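Rifamycin polyketide synthase (Amycolatopsis mediterranei, PDB 4LN9) probably dehydrates the beta-hydroxyacyl polyketide intermediate of the terminal module, through its double-hotdog dehydratase domain, during rifamycin assembly. Local coordinates at residues V261-A274 with G302-P314. Numbering follows the deposited sequence.
Sequences VRLPFAWNGLRLHA and GLVVTLDSLVGRP
CD1 of L310 sits over the five-membered ring of W267, 3.5 Å from its centroid and 5° off the normal, a CH-pi contact at the heart of two antiparallel strands in the double-hotdog fold. With CG anti to the backbone N (chi1 172°), L310 runs alongside the indole, whereas L307 crosses it at about a right angle and touches CZ3 through CD2. L270 continues this apolar face against L307 and V305, and helix 80-93 packs on W267 and L270. A classic bulge interrupts the pairing where F265 N and A266 N both donate to V311 O, at 2.8 and 2.9 Å respectively. The F265 ring, from the bulge itself, has the guanidinium of R313 over one face in a cation-pi contact, the two planes turned 48° apart, though the R313 side chain is poorly ordered. On the face that carries N268 and S309, opposite W267 and L310, a water bridges A266 O, N268 OD1 and S309 OG, and a second joins G269 O, T306 OG1 and R271 NH1; R271 NE forms a salt bridge with E156. L303 CD1 covers the H273 imidazole, 4.0 Å above its centre. At the edge of that ring, H273 NE2 and T306 OG1 share a nearly straight hydrogen bond of 2.8 Å.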
loop_
_atom_site.group_PDB
_atom_site.type_symbol
_atom_site.label_atom_id
_atom_site.label_comp_id
_atom_site.label_asym_id
_atom_site.label_seq_id
_atom_site.Cartn_x
_atom_site.Cartn_y
_atom_site.Cartn_z
ATOM N N VAL A 261 35.237 10.705 1.867
ATOM C CA VAL A 261 34.233 10.263 0.899
ATOM C C VAL A 261 33.107 11.284 0.755
ATOM O O VAL A 261 32.796 12.019 1.693
ATOM C CB VAL A 261 33.631 8.901 1.291
ATOM C CG1 VAL A 261 34.614 7.780 0.989
ATOM C CG2 VAL A 261 33.238 8.895 2.759
ATOM N N ARG A 262 32.508 11.326 -0.431
ATOM C CA ARG A 262 31.276 12.078 -0.654
ATOM C C ARG A 262 30.215 11.176 -1.280
ATOM O O ARG A 262 30.539 10.222 -1.987
ATOM C CB ARG A 262 31.539 13.274 -1.571
ATOM C CG ARG A 262 32.543 14.278 -1.028
ATOM C CD ARG A 262 32.958 15.267 -2.105
ATOM N NE ARG A 262 31.805 15.924 -2.714
ATOM C CZ ARG A 262 31.377 17.138 -2.381
ATOM N NH1 ARG A 262 32.010 17.833 -1.447
ATOM N NH2 ARG A 262 30.322 17.662 -2.991
ATOM N N LEU A 263 28.949 11.496 -1.034
ATOM C CA LEU A 263 27.836 10.763 -1.637
ATOM C C LEU A 263 26.934 11.710 -2.440
ATOM O O LEU A 263 27.036 12.929 -2.301
ATOM C CB LEU A 263 27.026 10.037 -0.555
ATOM C CG LEU A 263 27.787 9.032 0.318
ATOM C CD1 LEU A 263 26.917 8.534 1.465
ATOM C CD2 LEU A 263 28.298 7.868 -0.516
ATOM N N PRO A 264 26.224 11.157 -3.450
ATOM C CA PRO A 264 25.299 12.012 -4.202
ATOM C C PRO A 264 24.356 12.751 -3.256
ATOM O O PRO A 264 23.854 12.152 -2.306
ATOM C CB PRO A 264 24.500 11.011 -5.052
ATOM C CG PRO A 264 25.282 9.738 -5.024
ATOM C CD PRO A 264 25.984 9.727 -3.700
ATOM N N PHE A 265 24.128 14.040 -3.498
ATOM C CA PHE A 265 23.247 14.826 -2.634
ATOM C C PHE A 265 21.944 15.225 -3.330
ATOM O O PHE A 265 20.861 14.812 -2.918
ATOM C CB PHE A 265 23.976 16.056 -2.084
ATOM C CG PHE A 265 23.105 16.965 -1.261
ATOM C CD1 PHE A 265 22.906 18.281 -1.644
ATOM C CD2 PHE A 265 22.561 16.533 -0.062
ATOM C CE1 PHE A 265 22.119 19.128 -0.887
ATOM C CE2 PHE A 265 21.768 17.373 0.698
ATOM C CZ PHE A 265 21.551 18.674 0.288
ATOM N N ALA A 266 22.057 15.995 -4.411
ATOM C CA ALA A 266 20.882 16.491 -5.125
ATOM C C ALA A 266 20.916 16.139 -6.612
ATOM O O ALA A 266 21.829 16.539 -7.336
ATOM C CB ALA A 266 20.736 17.993 -4.934
ATOM N N TRP A 267 19.857 15.480 -7.071
ATOM C CA TRP A 267 19.704 15.113 -8.475
ATOM C C TRP A 267 18.743 16.062 -9.121
ATOM O O TRP A 267 17.647 16.281 -8.603
ATOM C CB TRP A 267 19.143 13.699 -8.578
ATOM C CG TRP A 267 20.050 12.633 -8.018
ATOM C CD1 TRP A 267 20.294 12.336 -6.680
ATOM C CD2 TRP A 267 20.805 11.627 -8.776
ATOM N NE1 TRP A 267 21.133 11.257 -6.567
ATOM C CE2 TRP A 267 21.494 10.800 -7.786
ATOM C CE3 TRP A 267 20.991 11.360 -10.123
ATOM C CZ2 TRP A 267 22.338 9.768 -8.154
ATOM C CZ3 TRP A 267 21.823 10.298 -10.481
ATOM C CH2 TRP A 267 22.478 9.521 -9.520
ATOM N N ASN A 268 19.054 16.493 -10.338
ATOM C CA ASN A 268 18.162 17.382 -11.069
ATOM C C ASN A 268 18.065 16.980 -12.531
ATOM O O ASN A 268 19.083 16.782 -13.193
ATOM C CB ASN A 268 18.647 18.829 -10.957
ATOM C CG ASN A 268 18.575 19.360 -9.539
ATOM O OD1 ASN A 268 19.587 19.447 -8.844
ATOM N ND2 ASN A 268 17.372 19.708 -9.100
ATOM N N GLY A 269 16.841 16.763 -13.003
ATOM C CA GLY A 269 16.600 16.502 -14.420
ATOM C C GLY A 269 17.156 15.168 -14.881
ATOM O O GLY A 269 17.897 15.100 -15.865
ATOM N N LEU A 270 16.746 14.096 -14.214
ATOM C CA LEU A 270 17.108 12.759 -14.656
ATOM C C LEU A 270 16.032 12.089 -15.506
ATOM O O LEU A 270 14.865 12.009 -15.111
ATOM C CB LEU A 270 17.510 11.860 -13.488
ATOM C CG LEU A 270 17.992 10.524 -14.055
ATOM C CD1 LEU A 270 19.458 10.237 -13.752
ATOM C CD2 LEU A 270 17.096 9.353 -13.663
ATOM N N ARG A 271 16.433 11.640 -16.691
ATOM C CA ARG A 271 15.534 10.950 -17.608
ATOM C C ARG A 271 16.123 9.610 -18.014
ATOM O O ARG A 271 17.254 9.544 -18.497
ATOM C CB ARG A 271 15.317 11.786 -18.865
ATOM C CG ARG A 271 14.325 12.917 -18.694
ATOM C CD ARG A 271 14.276 13.762 -19.953
ATOM N NE ARG A 271 13.515 14.988 -19.744
ATOM C CZ ARG A 271 13.998 16.073 -19.147
ATOM N NH1 ARG A 271 15.263 16.109 -18.751
ATOM N NH2 ARG A 271 13.221 17.132 -18.968
ATOM N N LEU A 272 15.292 8.577 -17.983
ATOM C CA LEU A 272 15.669 7.287 -18.531
ATOM C C LEU A 272 14.979 7.070 -19.870
ATOM O O LEU A 272 13.767 7.243 -19.983
ATOM C CB LEU A 272 15.287 6.171 -17.562
ATOM C CG LEU A 272 15.540 4.764 -18.097
ATOM C CD1 LEU A 272 17.014 4.411 -17.973
ATOM C CD2 LEU A 272 14.673 3.748 -17.367
ATOM N N HIS A 273 15.772 6.846 -20.913
ATOM C CA HIS A 273 15.250 6.911 -22.271
ATOM C C HIS A 273 15.036 5.543 -22.839
ATOM O O HIS A 273 14.136 5.335 -23.652
ATOM C CB HIS A 273 16.179 7.714 -23.171
ATOM C CG HIS A 273 16.377 9.139 -22.723
ATOM N ND1 HIS A 273 15.462 10.100 -22.942
ATOM C CD2 HIS A 273 17.385 9.722 -21.963
ATOM C CE1 HIS A 273 15.882 11.250 -22.385
ATOM N NE2 HIS A 273 17.080 11.026 -21.824
ATOM N N ALA A 274 15.898 4.606 -22.459
ATOM C CA ALA A 274 15.801 3.235 -22.946
ATOM C C ALA A 274 16.110 2.270 -21.808
ATOM O O ALA A 274 17.099 2.444 -21.097
ATOM C CB ALA A 274 16.768 3.018 -24.103
ATOM N N GLY A 302 21.851 4.553 -29.283
ATOM C CA GLY A 302 20.599 5.114 -28.775
ATOM C C GLY A 302 20.755 5.676 -27.374
ATOM O O GLY A 302 21.433 5.083 -26.537
ATOM N N LEU A 303 20.051 6.765 -27.079
ATOM C CA LEU A 303 20.075 7.339 -25.731
ATOM C C LEU A 303 19.597 6.339 -24.677
ATOM O O LEU A 303 18.530 5.741 -24.825
ATOM C CB LEU A 303 19.194 8.584 -25.672
ATOM C CG LEU A 303 19.852 9.962 -25.733
ATOM C CD1 LEU A 303 18.781 11.032 -25.532
ATOM C CD2 LEU A 303 20.952 10.100 -24.689
ATOM N N VAL A 304 20.257 6.355 -23.519
ATOM C CA VAL A 304 19.821 5.556 -22.375
ATOM C C VAL A 304 19.465 6.400 -21.147
ATOM O O VAL A 304 18.389 6.237 -20.571
ATOM C CB VAL A 304 20.858 4.479 -21.995
ATOM C CG1 VAL A 304 20.397 3.702 -20.771
ATOM C CG2 VAL A 304 21.102 3.540 -23.169
ATOM N N VAL A 305 20.354 7.308 -20.754
ATOM C CA VAL A 305 20.074 8.202 -19.631
ATOM C C VAL A 305 20.679 9.591 -19.828
ATOM O O VAL A 305 21.743 9.732 -20.430
ATOM C CB VAL A 305 20.528 7.596 -18.283
ATOM C CG1 VAL A 305 21.948 7.060 -18.383
ATOM C CG2 VAL A 305 20.409 8.620 -17.162
ATOM N N THR A 306 19.921 10.621 -19.468
ATOM C CA THR A 306 20.482 11.962 -19.363
ATOM C C THR A 306 20.259 12.529 -17.973
ATOM O O THR A 306 19.238 12.266 -17.339
ATOM C CB THR A 306 19.884 12.925 -20.407
ATOM O OG1 THR A 306 18.456 12.926 -20.297
ATOM C CG2 THR A 306 20.280 12.504 -21.815
ATOM N N LEU A 307 21.242 13.279 -17.492
ATOM C CA LEU A 307 21.174 13.875 -16.168
ATOM C C LEU A 307 21.626 15.330 -16.249
ATOM O O LEU A 307 22.752 15.610 -16.661
ATOM C CB LEU A 307 22.074 13.098 -15.205
ATOM C CG LEU A 307 22.287 13.704 -13.819
ATOM C CD1 LEU A 307 20.946 13.966 -13.150
ATOM C CD2 LEU A 307 23.146 12.782 -12.965
ATOM N N ASP A 308 20.715 16.256 -15.955
ATOM C CA ASP A 308 21.024 17.681 -16.065
ATOM C C ASP A 308 22.070 18.090 -15.034
ATOM O O ASP A 308 23.043 18.772 -15.359
ATOM C CB ASP A 308 19.761 18.535 -15.893
ATOM C CG ASP A 308 18.828 18.451 -17.089
ATOM O OD1 ASP A 308 19.264 17.970 -18.156
ATOM O OD2 ASP A 308 17.662 18.882 -16.964
ATOM N N SER A 309 21.890 17.626 -13.801
ATOM C CA SER A 309 22.716 18.075 -12.685
ATOM C C SER A 309 22.709 17.067 -11.536
ATOM O O SER A 309 21.652 16.589 -11.124
ATOM C CB SER A 309 22.245 19.447 -12.196
ATOM O OG SER A 309 23.033 19.902 -11.110
ATOM N N LEU A 310 23.897 16.728 -11.043
ATOM C CA LEU A 310 24.038 16.082 -9.740
ATOM C C LEU A 310 25.018 16.845 -8.851
ATOM O O LEU A 310 26.169 17.067 -9.228
ATOM C CB LEU A 310 24.501 14.631 -9.909
ATOM C CG LEU A 310 24.878 13.864 -8.638
ATOM C CD1 LEU A 310 23.655 13.631 -7.765
ATOM C CD2 LEU A 310 25.553 12.546 -8.985
ATOM N N VAL A 311 24.533 17.309 -7.702
ATOM C CA VAL A 311 25.388 17.931 -6.693
ATOM C C VAL A 311 25.670 16.955 -5.546
ATOM O O VAL A 311 24.809 16.156 -5.181
ATOM C CB VAL A 311 24.744 19.214 -6.127
ATOM C CG1 VAL A 311 25.468 19.665 -4.868
ATOM C CG2 VAL A 311 24.746 20.317 -7.176
ATOM N N GLY A 312 26.899 16.970 -5.035
ATOM C CA GLY A 312 27.316 16.016 -4.005
ATOM C C GLY A 312 27.618 16.668 -2.667
ATOM O O GLY A 312 27.709 17.892 -2.574
ATOM N N ARG A 313 27.798 15.850 -1.630
ATOM C CA ARG A 313 28.203 16.350 -0.310
ATOM C C ARG A 313 28.968 15.313 0.527
ATOM O O ARG A 313 28.799 14.108 0.334
ATOM C CB ARG A 313 26.990 16.877 0.466
ATOM C CG ARG A 313 26.666 18.341 0.202
ATOM C CD ARG A 313 26.164 19.039 1.459
ATOM N NE ARG A 313 25.001 18.369 2.038
ATOM C CZ ARG A 313 24.327 18.818 3.093
ATOM N NH1 ARG A 313 24.671 19.964 3.664
ATOM N NH2 ARG A 313 23.305 18.123 3.573
ATOM N N PRO A 314 29.784 15.788 1.491
ATOM C CA PRO A 314 30.750 14.947 2.213
ATOM C C PRO A 314 30.072 13.960 3.161
ATOM O O PRO A 314 30.754 13.248 3.901
ATOM C CB PRO A 314 31.569 15.964 3.015
ATOM C CG PRO A 314 31.458 17.230 2.239
ATOM C CD PRO A 314 30.066 17.223 1.675
HETATM O O HOH W 1 21.958 18.938 -8.430
HETATM O O HOH W 2 17.770 14.916 -18.453
#